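Putative Nitroreductase (Anabaena variabilis ATCC 29413, PDB 3EO7) probably acts as an FMN-dependent oxidoreductase of the nitroreductase family, its single chain holding two nitroreductase-like regions and a bound flavin mononucleotide. Local coordinates at residues V95-A100 with G105-E110; W175-E178 with R183-C186; G230-L235 with L456-G461. All blocks are in the same frame, centred on the assembly; numbering follows the deposited sequence.

Contact 1. Residues V95-A100 with G105-E110. With FMN (flavin mononucleotide), chain B.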
ATOM      1  N   VAL A  95      -3.397  10.674  19.246  1.00 31.82           N
ATOM      2  CA  VAL A  95      -3.335  10.242  17.876  1.00 31.39           C
ATOM      3  C   VAL A  95      -3.813   8.793  17.965  1.00 27.09           C
ATOM      4  O   VAL A  95      -3.470   8.070  18.900  1.00 27.76           O
ATOM      5  CB  VAL A  95      -1.897  10.290  17.311  1.00 32.55           C
ATOM      6  CG1 VAL A  95      -1.799   9.586  15.884  1.00 31.76           C
ATOM      7  CG2 VAL A  95      -1.424  11.727  17.263  1.00 36.35           C
ATOM      8  N   TYR A  96      -4.659   8.396  17.041  1.00 20.88           N
ATOM      9  CA  TYR A  96      -5.117   7.021  17.022  1.00 18.86           C
ATOM     10  C   TYR A  96      -4.400   6.332  15.891  1.00 21.17           C
ATOM     11  O   TYR A  96      -4.533   6.741  14.732  1.00 24.67           O
ATOM     12  CB  TYR A  96      -6.597   6.963  16.781  1.00 19.85           C
ATOM     13  CG  TYR A  96      -7.324   7.506  17.947  1.00 23.11           C
ATOM     14  CD1 TYR A  96      -7.503   6.724  19.073  1.00 24.14           C
ATOM     15  CD2 TYR A  96      -7.776   8.819  17.961  1.00 27.86           C
ATOM     16  CE1 TYR A  96      -8.148   7.217  20.188  1.00 31.21           C
ATOM     17  CE2 TYR A  96      -8.430   9.331  19.090  1.00 29.56           C
ATOM     18  CZ  TYR A  96      -8.613   8.513  20.181  1.00 30.34           C
ATOM     19  OH  TYR A  96      -9.245   8.970  21.311  1.00 36.39           O
ATOM     20  N   LEU A  97      -3.668   5.274  16.235  1.00 17.28           N
ATOM     21  CA  LEU A  97      -2.987   4.465  15.270  1.00 17.07           C
ATOM     22  C   LEU A  97      -3.955   3.415  14.751  1.00 16.61           C
ATOM     23  O   LEU A  97      -4.934   3.045  15.415  1.00 16.52           O
ATOM     24  CB  LEU A  97      -1.754   3.807  15.884  1.00 18.01           C
ATOM     25  CG  LEU A  97      -0.769   4.740  16.596  1.00 16.35           C
ATOM     26  CD1 LEU A  97       0.418   3.905  17.083  1.00 22.08           C
ATOM     27  CD2 LEU A  97      -0.284   5.896  15.733  1.00 16.85           C
ATOM     28  N   ARG A  98      -3.666   2.963  13.549  1.00 14.56           N
ATOM     29  CA  ARG A  98      -4.582   2.115  12.813  1.00 15.24           C
ATOM     30  C   ARG A  98      -3.988   0.824  12.316  1.00 14.87           C
ATOM     31  O   ARG A  98      -2.781   0.572  12.401  1.00 15.37           O
ATOM     32  CB  ARG A  98      -5.134   2.911  11.604  1.00 15.72           C
ATOM     33  CG  ARG A  98      -5.590   4.332  11.936  1.00 16.83           C
ATOM     34  CD  ARG A  98      -6.397   4.994  10.827  1.00 16.26           C
ATOM     35  NE  ARG A  98      -6.601   6.400  11.191  1.00 17.17           N
ATOM     36  CZ  ARG A  98      -7.297   7.277  10.496  1.00 20.12           C
ATOM     37  NH1 ARG A  98      -7.948   6.917   9.415  1.00 18.66           N
ATOM     38  NH2 ARG A  98      -7.359   8.534  10.922  1.00 20.44           N
ATOM     39  N   ALA A  99      -4.873  -0.002  11.762  1.00 14.10           N
ATOM     40  CA  ALA A  99      -4.486  -1.291  11.193  1.00 15.29           C
ATOM     41  C   ALA A  99      -3.453  -1.114  10.081  1.00 15.17           C
ATOM     42  O   ALA A  99      -2.625  -1.996   9.843  1.00 15.75           O
ATOM     43  CB  ALA A  99      -5.728  -2.048  10.656  1.00 15.34           C
ATOM     44  N   ALA A 100      -3.560  -0.020   9.330  1.00 16.19           N
ATOM     45  CA  ALA A 100      -2.602   0.303   8.289  1.00 15.70           C
ATOM     46  C   ALA A 100      -1.628   1.381   8.823  1.00 15.23           C
ATOM     47  O   ALA A 100      -2.075   2.338   9.455  1.00 17.45           O
ATOM     48  CB  ALA A 100      -3.300   0.863   7.050  1.00 15.61           C
ATOM     49  N   GLY A 105       2.108   9.206  10.486  1.00 15.76           N
ATOM     50  CA  GLY A 105       0.858   8.997  11.215  1.00 15.15           C
ATOM     51  C   GLY A 105      -0.188  10.010  10.754  1.00 14.42           C
ATOM     52  O   GLY A 105      -0.936  10.542  11.555  1.00 16.45           O
ATOM     53  N   LEU A 106      -0.269  10.232   9.454  1.00 13.63           N
ATOM     54  CA  LEU A 106      -1.128  11.274   8.864  1.00 16.21           C
ATOM     55  C   LEU A 106      -2.446  10.789   8.243  1.00 15.18           C
ATOM     56  O   LEU A 106      -3.396  11.564   8.103  1.00 17.34           O
ATOM     57  CB  LEU A 106      -0.297  12.094   7.861  1.00 16.91           C
ATOM     58  CG  LEU A 106       0.885  12.835   8.511  1.00 17.57           C
ATOM     59  CD1 LEU A 106       1.769  13.484   7.436  1.00 19.33           C
ATOM     60  CD2 LEU A 106       0.434  13.818   9.587  1.00 20.39           C
ATOM     61  N   TYR A 107      -2.502   9.519   7.857  1.00 14.89           N
ATOM     62  CA  TYR A 107      -3.726   8.875   7.373  1.00 14.80           C
ATOM     63  C   TYR A 107      -4.454   9.573   6.232  1.00 14.77           C
ATOM     64  O   TYR A 107      -5.646   9.883   6.342  1.00 14.99           O
ATOM     65  CB  TYR A 107      -4.696   8.563   8.552  1.00 14.93           C
ATOM     66  CG  TYR A 107      -3.931   7.850   9.603  1.00 14.02           C
ATOM     67  CD1 TYR A 107      -3.486   6.552   9.390  1.00 15.87           C
ATOM     68  CD2 TYR A 107      -3.535   8.502  10.769  1.00 18.22           C
ATOM     69  CE1 TYR A 107      -2.697   5.890  10.343  1.00 17.29           C
ATOM     70  CE2 TYR A 107      -2.751   7.852  11.707  1.00 18.38           C
ATOM     71  CZ  TYR A 107      -2.326   6.552  11.490  1.00 17.87           C
ATOM     72  OH  TYR A 107      -1.500   5.936  12.413  1.00 16.19           O
ATOM     73  N   PRO A 108      -3.756   9.761   5.105  1.00 13.38           N
ATOM     74  CA  PRO A 108      -4.385  10.367   3.924  1.00 16.31           C
ATOM     75  C   PRO A 108      -5.548   9.539   3.349  1.00 17.90           C
ATOM     76  O   PRO A 108      -6.482  10.108   2.776  1.00 15.83           O
ATOM     77  CB  PRO A 108      -3.218  10.461   2.909  1.00 17.21           C
ATOM     78  CG  PRO A 108      -2.292   9.332   3.321  1.00 16.51           C
ATOM     79  CD  PRO A 108      -2.359   9.371   4.838  1.00 13.33           C
ATOM     80  N   ALA A 109      -5.527   8.222   3.527  1.00 16.36           N
ATOM     81  CA  ALA A 109      -6.560   7.372   2.927  1.00 14.53           C
ATOM     82  C   ALA A 109      -7.909   7.448   3.628  1.00 15.48           C
ATOM     83  O   ALA A 109      -7.978   7.573   4.862  1.00 16.51           O
ATOM     84  CB  ALA A 109      -6.081   5.893   2.844  1.00 15.08           C
ATOM     85  N   GLU A 110      -8.971   7.424   2.814  1.00 15.36           N
ATOM     86  CA  GLU A 110     -10.346   7.340   3.291  1.00 15.32           C
ATOM     87  C   GLU A 110     -10.965   6.139   2.594  1.00 16.98           C
ATOM     88  O   GLU A 110     -10.725   5.914   1.398  1.00 16.67           O
ATOM     89  CB  GLU A 110     -11.197   8.597   2.948  1.00 17.48           C
ATOM     90  CG  GLU A 110     -11.023   9.682   3.937  1.00 23.72           C
ATOM     91  CD  GLU A 110     -11.628   9.352   5.278  1.00 16.32           C
ATOM     92  OE1 GLU A 110     -12.798   8.862   5.368  1.00 21.74           O
ATOM     93  OE2 GLU A 110     -10.953   9.649   6.277  1.00 20.08           O
TER
HETATM   94  N1  FMN B 700       8.590   5.319  10.589  1.00 13.36           N
HETATM   95  C2  FMN B 700       9.829   5.875  10.860  1.00 19.23           C
HETATM   96  O2  FMN B 700      10.293   5.857  11.995  1.00 17.54           O
HETATM   97  N3  FMN B 700      10.594   6.497   9.910  1.00 16.12           N
HETATM   98  C4  FMN B 700      10.166   6.650   8.625  1.00 17.03           C
HETATM   99  O4  FMN B 700      10.977   7.054   7.771  1.00 16.24           O
HETATM  100  C4A FMN B 700       8.925   6.102   8.305  1.00 14.89           C
HETATM  101  N5  FMN B 700       8.410   6.267   7.034  1.00 12.76           N
HETATM  102  C5A FMN B 700       7.198   5.635   6.687  1.00 13.33           C
HETATM  103  C6  FMN B 700       6.702   5.677   5.389  1.00 12.98           C
HETATM  104  C7  FMN B 700       5.492   5.073   5.050  1.00 13.46           C
HETATM  105  C7M FMN B 700       5.033   5.034   3.585  1.00 13.11           C
HETATM  106  C8  FMN B 700       4.757   4.404   6.020  1.00 14.61           C
HETATM  107  C8M FMN B 700       3.542   3.566   5.678  1.00 10.86           C
HETATM  108  C9  FMN B 700       5.239   4.338   7.341  1.00 13.14           C
HETATM  109  C9A FMN B 700       6.459   4.953   7.671  1.00 13.07           C
HETATM  110  N10 FMN B 700       6.937   4.902   8.975  1.00 14.49           N
HETATM  111  C10 FMN B 700       8.152   5.449   9.287  1.00 14.61           C
HETATM  112  C1' FMN B 700       6.074   4.403  10.117  1.00 12.78           C
HETATM  113  C2' FMN B 700       5.016   5.397  10.551  1.00 14.98           C
HETATM  114  O2' FMN B 700       5.614   6.405  11.394  1.00 16.43           O
HETATM  115  C3' FMN B 700       3.896   4.652  11.274  1.00 13.02           C
HETATM  116  O3' FMN B 700       3.200   3.803  10.356  1.00 13.97           O
HETATM  117  C4' FMN B 700       2.914   5.572  12.024  1.00 13.75           C
HETATM  118  O4' FMN B 700       3.600   6.319  13.069  1.00 15.56           O
HETATM  119  C5' FMN B 700       1.783   4.756  12.620  1.00 11.88           C
HETATM  120  O5' FMN B 700       2.249   3.774  13.507  1.00 14.48           O
HETATM  121  P   FMN B 700       1.950   2.236  13.294  1.00 14.60           P
HETATM  122  O1P FMN B 700       2.626   1.806  11.996  1.00 14.99           O
HETATM  123  O2P FMN B 700       2.560   1.554  14.513  1.00 14.81           O
HETATM  124  O3P FMN B 700       0.468   2.009  13.230  1.00 13.91           O
HETATM  125  O   HOH W   1      -1.315   3.353  11.872  1.00 14.37           O
HETATM  126  O   HOH W   2     -10.298   8.215   8.185  1.00 26.36           O
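The guanidinium of Arg98 lies flat on one face of the Tyr107 ring, the planes 9° apart and NE 3.4 Å from Tyr107 CG. Its CD adds a CH-pi contact 4.0 Å from the centroid of the Tyr107 ring. With CG beside the backbone N (chi1 -46°) and the chain extended as far as NE, the arginine reaches right across the phenol. Ala100 O sits at the ring edge, in plane, 3.7 Å from Tyr107 CE1, while Leu97 CD2 touches Tyr107 OH at 3.5 Å. The end of strand 93-98 and the loop leading to strand 109-115 form part of the FMN pocket, beside the phosphate. Here water 1 is hydrogen-bonded to Tyr107 OH (2.6 Å), Arg98 N, Ala100 O and FMN O3P (2.6 Å). An alanine replacing Tyr107 would strip the guanidinium of the ring beneath it and is likely to leave water 1 less firmly placed at the phosphate. Farther out, Ser102 OG takes a hydrogen bond from Tyr107 N, and Arg98 NH2 is bound to Pro39 O. Arg98 NH1 donates to water 2 at 3.0 Å, which in turn bonds Glu110 OE2, itself salt-bridged to Arg172.

Contact 2. Residues W175-E178 with R183-C186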
ATOM      1  N   TRP A 175       0.404  18.528   4.471  1.00 15.22           N
ATOM      2  CA  TRP A 175       0.613  19.390   5.639  1.00 15.12           C
ATOM      3  C   TRP A 175       2.036  19.181   6.140  1.00 17.74           C
ATOM      4  O   TRP A 175       2.708  20.147   6.494  1.00 17.11           O
ATOM      5  CB  TRP A 175      -0.448  19.101   6.708  1.00 17.30           C
ATOM      6  CG  TRP A 175      -0.118  19.740   8.032  1.00 18.79           C
ATOM      7  CD1 TRP A 175      -0.296  21.024   8.373  1.00 18.44           C
ATOM      8  CD2 TRP A 175       0.507  19.102   9.147  1.00 18.06           C
ATOM      9  NE1 TRP A 175       0.170  21.251   9.660  1.00 19.58           N
ATOM     10  CE2 TRP A 175       0.665  20.075  10.154  1.00 20.45           C
ATOM     11  CE3 TRP A 175       0.928  17.802   9.402  1.00 20.33           C
ATOM     12  CZ2 TRP A 175       1.213  19.778  11.390  1.00 18.81           C
ATOM     13  CZ3 TRP A 175       1.482  17.505  10.632  1.00 23.94           C
ATOM     14  CH2 TRP A 175       1.616  18.476  11.607  1.00 21.47           C
ATOM     15  N   ARG A 176       2.510  17.934   6.127  1.00 17.44           N
ATOM     16  CA  ARG A 176       3.876  17.654   6.525  1.00 16.69           C
ATOM     17  C   ARG A 176       4.880  17.578   5.382  1.00 17.71           C
ATOM     18  O   ARG A 176       5.964  18.169   5.463  1.00 17.86           O
ATOM     19  CB  ARG A 176       3.956  16.342   7.304  1.00 18.64           C
ATOM     20  CG  ARG A 176       5.423  15.995   7.654  1.00 23.09           C
ATOM     21  CD  ARG A 176       5.524  14.929   8.677  1.00 27.92           C
ATOM     22  NE  ARG A 176       6.925  14.503   8.798  1.00 35.40           N
ATOM     23  CZ  ARG A 176       7.382  13.671   9.732  1.00 39.45           C
ATOM     24  NH1 ARG A 176       6.578  13.201  10.687  1.00 29.70           N
ATOM     25  NH2 ARG A 176       8.672  13.321   9.719  1.00 43.91           N
ATOM     26  N   TYR A 177       4.534  16.850   4.326  1.00 16.48           N
ATOM     27  CA  TYR A 177       5.495  16.505   3.257  1.00 17.25           C
ATOM     28  C   TYR A 177       5.462  17.396   2.020  1.00 16.73           C
ATOM     29  O   TYR A 177       6.282  17.243   1.105  1.00 17.29           O
ATOM     30  CB  TYR A 177       5.282  15.050   2.847  1.00 19.59           C
ATOM     31  CG  TYR A 177       5.538  14.074   3.991  1.00 18.36           C
ATOM     32  CD1 TYR A 177       6.832  13.826   4.440  1.00 21.42           C
ATOM     33  CD2 TYR A 177       4.496  13.382   4.589  1.00 17.89           C
ATOM     34  CE1 TYR A 177       7.064  12.956   5.490  1.00 24.97           C
ATOM     35  CE2 TYR A 177       4.731  12.515   5.626  1.00 20.29           C
ATOM     36  CZ  TYR A 177       6.006  12.298   6.066  1.00 23.01           C
ATOM     37  OH  TYR A 177       6.186  11.417   7.106  1.00 26.96           O
ATOM     38  N   GLU A 178       4.543  18.343   2.014  1.00 15.66           N
ATOM     39  CA  GLU A 178       4.382  19.245   0.884  1.00 17.69           C
ATOM     40  C   GLU A 178       4.283  18.415  -0.393  1.00 18.28           C
ATOM     41  O   GLU A 178       3.546  17.423  -0.395  1.00 15.89           O
ATOM     42  CB  GLU A 178       5.499  20.277   0.886  1.00 20.54           C
ATOM     43  CG  GLU A 178       5.469  21.139   2.169  1.00 24.34           C
ATOM     44  CD  GLU A 178       6.501  22.282   2.171  1.00 28.46           C
ATOM     45  OE1 GLU A 178       7.706  22.015   2.139  1.00 39.26           O
ATOM     46  OE2 GLU A 178       6.074  23.440   2.236  1.00 46.44           O
ATOM     47  N   ARG A 183       4.105  10.670  -3.002  1.00 14.78           N
ATOM     48  CA  ARG A 183       4.742   9.369  -2.821  1.00 14.57           C
ATOM     49  C   ARG A 183       4.177   8.689  -1.574  1.00 14.82           C
ATOM     50  O   ARG A 183       3.747   7.537  -1.623  1.00 14.29           O
ATOM     51  CB  ARG A 183       6.257   9.520  -2.614  1.00 13.66           C
ATOM     52  CG  ARG A 183       6.998  10.110  -3.784  1.00 16.37           C
ATOM     53  CD  ARG A 183       8.413  10.323  -3.318  1.00 20.04           C
ATOM     54  NE  ARG A 183       9.372  10.860  -4.265  1.00 15.54           N
ATOM     55  CZ  ARG A 183      10.627  10.410  -4.376  1.00 15.92           C
ATOM     56  NH1 ARG A 183      11.026   9.329  -3.710  1.00 17.82           N
ATOM     57  NH2 ARG A 183      11.475  11.005  -5.196  1.00 18.17           N
ATOM     58  N   ARG A 184       4.172   9.427  -0.460  1.00 15.08           N
ATOM     59  CA  ARG A 184       3.734   8.876   0.824  1.00 14.92           C
ATOM     60  C   ARG A 184       2.255   8.457   0.799  1.00 16.06           C
ATOM     61  O   ARG A 184       1.893   7.404   1.331  1.00 15.17           O
ATOM     62  CB  ARG A 184       3.982   9.857   1.994  1.00 17.16           C
ATOM     63  CG  ARG A 184       5.384  10.445   2.055  1.00 20.16           C
ATOM     64  CD  ARG A 184       6.489   9.425   2.220  1.00 18.29           C
ATOM     65  NE  ARG A 184       7.707  10.148   2.580  1.00 20.16           N
ATOM     66  CZ  ARG A 184       8.506  10.782   1.728  1.00 20.33           C
ATOM     67  NH1 ARG A 184       8.365  10.676   0.416  1.00 20.66           N
ATOM     68  NH2 ARG A 184       9.517  11.490   2.206  1.00 25.73           N
ATOM     69  N   ILE A 185       1.408   9.270   0.183  1.00 15.21           N
ATOM     70  CA  ILE A 185      -0.002   8.959   0.066  1.00 15.31           C
ATOM     71  C   ILE A 185      -0.208   7.631  -0.648  1.00 15.36           C
ATOM     72  O   ILE A 185      -0.999   6.786  -0.226  1.00 16.44           O
ATOM     73  CB  ILE A 185      -0.716  10.076  -0.735  1.00 14.19           C
ATOM     74  CG1 ILE A 185      -0.905  11.320   0.142  1.00 14.29           C
ATOM     75  CG2 ILE A 185      -2.109   9.611  -1.251  1.00 16.62           C
ATOM     76  CD1 ILE A 185      -1.289  12.592  -0.640  1.00 16.09           C
ATOM     77  N   CYS A 186       0.497   7.440  -1.760  1.00 16.13           N
ATOM     78  CA  CYS A 186       0.326   6.204  -2.529  1.00 14.09           C
ATOM     79  C   CYS A 186       0.868   4.986  -1.781  1.00 15.48           C
ATOM     80  O   CYS A 186       0.256   3.923  -1.818  1.00 16.00           O
ATOM     81  CB  CYS A 186       0.930   6.356  -3.901  1.00 15.23           C
ATOM     82  SG  CYS A 186      -0.018   7.561  -4.949  1.00 17.31           S
TER
HETATM   83  O   HOH W   3       8.180   9.389   5.474  1.00 20.98           O
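Tyr177 and Arg184 face each other from successive helices, 170-177 and 181-202, with their CA atoms 8.2 Å apart. After Tyr177 the chain leaves the helix: Glu178 has a positive phi, and the chain turns through a short link into the second helix. At both Tyr177 and Arg184 the CB is directed toward the opposing segment, and the two side chains cross at about a right angle. Arg184 CG comes down over one face of the Tyr177 ring as a CH-pi contact, 4.1 Å from the ring centroid and 13° off the normal. A bend at chi2 (-61°) turns the arginine chain back over the phenol, bringing NE to 4.1 Å from Tyr177 CE1. The guanidinium itself is tilted 48° from the ring, too far for a flat stack. On the opposite face of the ring lies Arg176 CG, so the phenol is held between the aliphatic parts of two arginines. Arg176, fully extended, runs alongside the tyrosine, and Tyr177 OH lies over one face of its guanidinium. Tyr19 touches Arg184. The polar ends meet through water 3, which accepts from Arg184 NE at 3.0 Å and is hydrogen-bonded to Tyr177 OH at 3.3 Å. The same water lies 3.5 Å from FMN N5, and the side chain of Arg184 comes within about 5 Å of the flavin and 4 Å of Gly482, an FMN-binding residue. The division of labour is thus methylenes for the ring faces and N-H and hydroxyl for water, with a positive charge beside the flavin that may influence the electrostatics around its reactive ring system.

Contact 3. Residues G230-L235 with L456-G461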
ATOM      1  N   GLY A 230      -9.188  12.586  -3.786  1.00 15.40           N
ATOM      2  CA  GLY A 230      -9.385  11.874  -5.045  1.00 15.82           C
ATOM      3  C   GLY A 230      -9.238  10.377  -4.912  1.00 15.75           C
ATOM      4  O   GLY A 230      -8.364   9.880  -4.209  1.00 15.69           O
ATOM      5  N   ALA A 231     -10.130   9.667  -5.581  1.00 16.60           N
ATOM      6  CA  ALA A 231     -10.100   8.218  -5.638  1.00 16.01           C
ATOM      7  C   ALA A 231      -8.808   7.715  -6.296  1.00 15.30           C
ATOM      8  O   ALA A 231      -8.394   8.233  -7.336  1.00 17.39           O
ATOM      9  CB  ALA A 231     -11.305   7.725  -6.448  1.00 13.20           C
ATOM     10  N   ILE A 232      -8.158   6.727  -5.673  1.00 15.32           N
ATOM     11  CA  ILE A 232      -6.987   6.116  -6.298  1.00 15.08           C
ATOM     12  C   ILE A 232      -7.087   4.592  -6.479  1.00 16.85           C
ATOM     13  O   ILE A 232      -6.255   3.998  -7.155  1.00 16.41           O
ATOM     14  CB  ILE A 232      -5.639   6.581  -5.686  1.00 15.60           C
ATOM     15  CG1 ILE A 232      -5.619   6.349  -4.183  1.00 16.57           C
ATOM     16  CG2 ILE A 232      -5.388   8.068  -6.063  1.00 18.26           C
ATOM     17  CD1 ILE A 232      -4.278   6.720  -3.495  1.00 14.45           C
ATOM     18  N   ALA A 233      -8.101   3.971  -5.884  1.00 15.68           N
ATOM     19  CA  ALA A 233      -8.356   2.560  -6.089  1.00 14.61           C
ATOM     20  C   ALA A 233      -9.847   2.262  -5.881  1.00 14.10           C
ATOM     21  O   ALA A 233     -10.449   2.735  -4.921  1.00 16.05           O
ATOM     22  CB  ALA A 233      -7.498   1.659  -5.150  1.00 13.70           C
ATOM     23  N   VAL A 234     -10.403   1.481  -6.804  1.00 14.33           N
ATOM     24  CA  VAL A 234     -11.776   0.973  -6.775  1.00 15.12           C
ATOM     25  C   VAL A 234     -11.645  -0.552  -6.616  1.00 15.17           C
ATOM     26  O   VAL A 234     -10.906  -1.189  -7.354  1.00 16.71           O
ATOM     27  CB  VAL A 234     -12.596   1.375  -8.012  1.00 16.97           C
ATOM     28  CG1 VAL A 234     -13.986   0.695  -8.001  1.00 15.20           C
ATOM     29  CG2 VAL A 234     -12.744   2.939  -8.091  1.00 13.54           C
ATOM     30  N   LEU A 235     -12.359  -1.103  -5.649  1.00 14.46           N
ATOM     31  CA  LEU A 235     -12.267  -2.531  -5.337  1.00 15.47           C
ATOM     32  C   LEU A 235     -13.613  -3.204  -5.097  1.00 16.43           C
ATOM     33  O   LEU A 235     -14.087  -3.268  -3.970  1.00 16.83           O
ATOM     34  CB  LEU A 235     -11.332  -2.781  -4.120  1.00 20.21           C
ATOM     35  CG  LEU A 235      -9.915  -2.206  -4.144  1.00 28.83           C
ATOM     36  CD1 LEU A 235      -9.829  -0.890  -3.412  1.00 20.88           C
ATOM     37  CD2 LEU A 235      -8.928  -3.195  -3.513  1.00 22.43           C
ATOM     38  N   LEU A 456       2.877   2.137  -8.978  1.00 16.64           N
ATOM     39  CA  LEU A 456       4.144   1.664  -8.420  1.00 15.15           C
ATOM     40  C   LEU A 456       4.180   1.787  -6.897  1.00 16.70           C
ATOM     41  O   LEU A 456       4.605   0.851  -6.183  1.00 16.32           O
ATOM     42  CB  LEU A 456       5.331   2.464  -9.001  1.00 15.40           C
ATOM     43  CG  LEU A 456       5.640   2.306 -10.475  1.00 16.61           C
ATOM     44  CD1 LEU A 456       6.691   3.313 -10.988  1.00 16.44           C
ATOM     45  CD2 LEU A 456       6.049   0.824 -10.754  1.00 19.26           C
ATOM     46  N   HIS A 457       3.782   2.957  -6.405  1.00 15.40           N
ATOM     47  CA  HIS A 457       3.853   3.262  -4.984  1.00 15.63           C
ATOM     48  C   HIS A 457       2.800   2.451  -4.232  1.00 16.69           C
ATOM     49  O   HIS A 457       3.095   1.909  -3.170  1.00 17.08           O
ATOM     50  CB  HIS A 457       3.749   4.778  -4.753  1.00 14.17           C
ATOM     51  CG  HIS A 457       5.016   5.502  -5.063  1.00 17.49           C
ATOM     52  ND1 HIS A 457       5.395   5.834  -6.354  1.00 14.86           N
ATOM     53  CD2 HIS A 457       6.017   5.925  -4.257  1.00 17.52           C
ATOM     54  CE1 HIS A 457       6.563   6.449  -6.317  1.00 18.52           C
ATOM     55  NE2 HIS A 457       6.975   6.501  -5.065  1.00 16.36           N
HETATM   56  N   MSE A 458       1.598   2.308  -4.813  1.00 15.50           N
HETATM   57  CA  MSE A 458       0.585   1.466  -4.162  1.00 15.64           C
HETATM   58  C   MSE A 458       1.055   0.002  -4.109  1.00 16.26           C
HETATM   59  O   MSE A 458       0.902  -0.672  -3.087  1.00 15.78           O
HETATM   60  CB  MSE A 458      -0.772   1.597  -4.822  1.00 17.76           C
HETATM   61  CG  MSE A 458      -1.433   2.926  -4.465  1.00 14.01           C
HETATM   62 SE   MSE A 458      -3.261   3.056  -5.127  0.75 15.82          SE
HETATM   63  CE  MSE A 458      -2.935   3.337  -6.986  1.00 17.70           C
ATOM     64  N   ASP A 459       1.640  -0.505  -5.187  1.00 16.40           N
ATOM     65  CA  ASP A 459       2.135  -1.884  -5.170  1.00 15.60           C
ATOM     66  C   ASP A 459       3.248  -2.085  -4.134  1.00 15.34           C
ATOM     67  O   ASP A 459       3.258  -3.103  -3.442  1.00 16.44           O
ATOM     68  CB  ASP A 459       2.616  -2.323  -6.549  1.00 17.56           C
ATOM     69  CG  ASP A 459       1.470  -2.707  -7.487  1.00 17.30           C
ATOM     70  OD1 ASP A 459       0.298  -2.877  -7.021  1.00 16.86           O
ATOM     71  OD2 ASP A 459       1.771  -2.830  -8.724  1.00 16.27           O
ATOM     72  N   ALA A 460       4.181  -1.132  -4.031  1.00 15.78           N
ATOM     73  CA  ALA A 460       5.252  -1.208  -3.048  1.00 17.16           C
ATOM     74  C   ALA A 460       4.713  -1.206  -1.628  1.00 15.13           C
ATOM     75  O   ALA A 460       5.175  -1.985  -0.768  1.00 16.45           O
ATOM     76  CB  ALA A 460       6.269  -0.072  -3.257  1.00 16.27           C
ATOM     77  N   GLY A 461       3.716  -0.366  -1.362  1.00 14.70           N
ATOM     78  CA  GLY A 461       3.074  -0.359  -0.041  1.00 17.26           C
ATOM     79  C   GLY A 461       2.349  -1.658   0.262  1.00 16.73           C
ATOM     80  O   GLY A 461       2.335  -2.118   1.399  1.00 15.67           O
TER
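Met458, present here as selenomethionine, lays its selenium against Ile232, touching both the side chain and the carbonyl oxygen. SE is 4.1 Å from Ile232 CD1 and 3.7 Å from Ile232 O, and it also approaches Ala233 CB at 4.5 Å. The site is a classic beta bulge in strand 229-239: Ile232 and Ala233 together face Val166 of the neighbouring antiparallel strand 162-169, and both turn their CB toward the helix. In a regular strand two consecutive side chains would point to opposite faces of the sheet; at this bulge both are offered to the one methionine. The contact joins the two nitroreductase-like halves of the chain, the strand belonging to the seven-stranded sheet of the first and helix 452-473 to the second. Such an arrangement is consistent with a fused version of the two-subunit assembly common in nitroreductases. Each partner is shaped for the meeting by its torsions. Ile232 holds CG1 between its backbone N and carbonyl carbon (chi1 55°), the crowded position, and CD1 then extends onto the selenium. Met458 carries CG beside its backbone N, runs straight through chi2, and bends only at chi3 (-74°). All three touching residues are buried, and their meeting is one of apolar side chains with a single backbone carbonyl. Thr189 of helix 181-202 touches both Ile232 and Met458, and Phe375 also packs on Met458, so a second helix, 181-202, and the loop carrying Phe375 share this region. The flavin is about 11 Å from the Met458 side chain, which makes this a join in the core rather than a pocket wall. The closest approach belongs to the methyl group: Met458 CE rests 3.4 Å from Ile232 O.

How the contacts relate
From the N terminus the three contacts follow in series, none nested and none crossing. Contact 1 closes the loop between strands 93-98 and 109-115; contact 2 closes the short link between helices 170-177 and 181-202; in each, four residues separate the two segments. Contact 3 spans 220 residues, tying the sheet of the first nitroreductase-like region to helix 452-473 of the second. Contacts 1 and 2 touch where Leu106 meets Trp175, Arg176 and Tyr177, and where Pro108 packs on Ile185. Contacts 2 and 3 meet at Cys186, against His457 and Met458, and at Ile185 beside Ile232. Contacts 1 and 3 do not touch, yet both reach the seven-stranded sheet, and helix 181-202 packs against both.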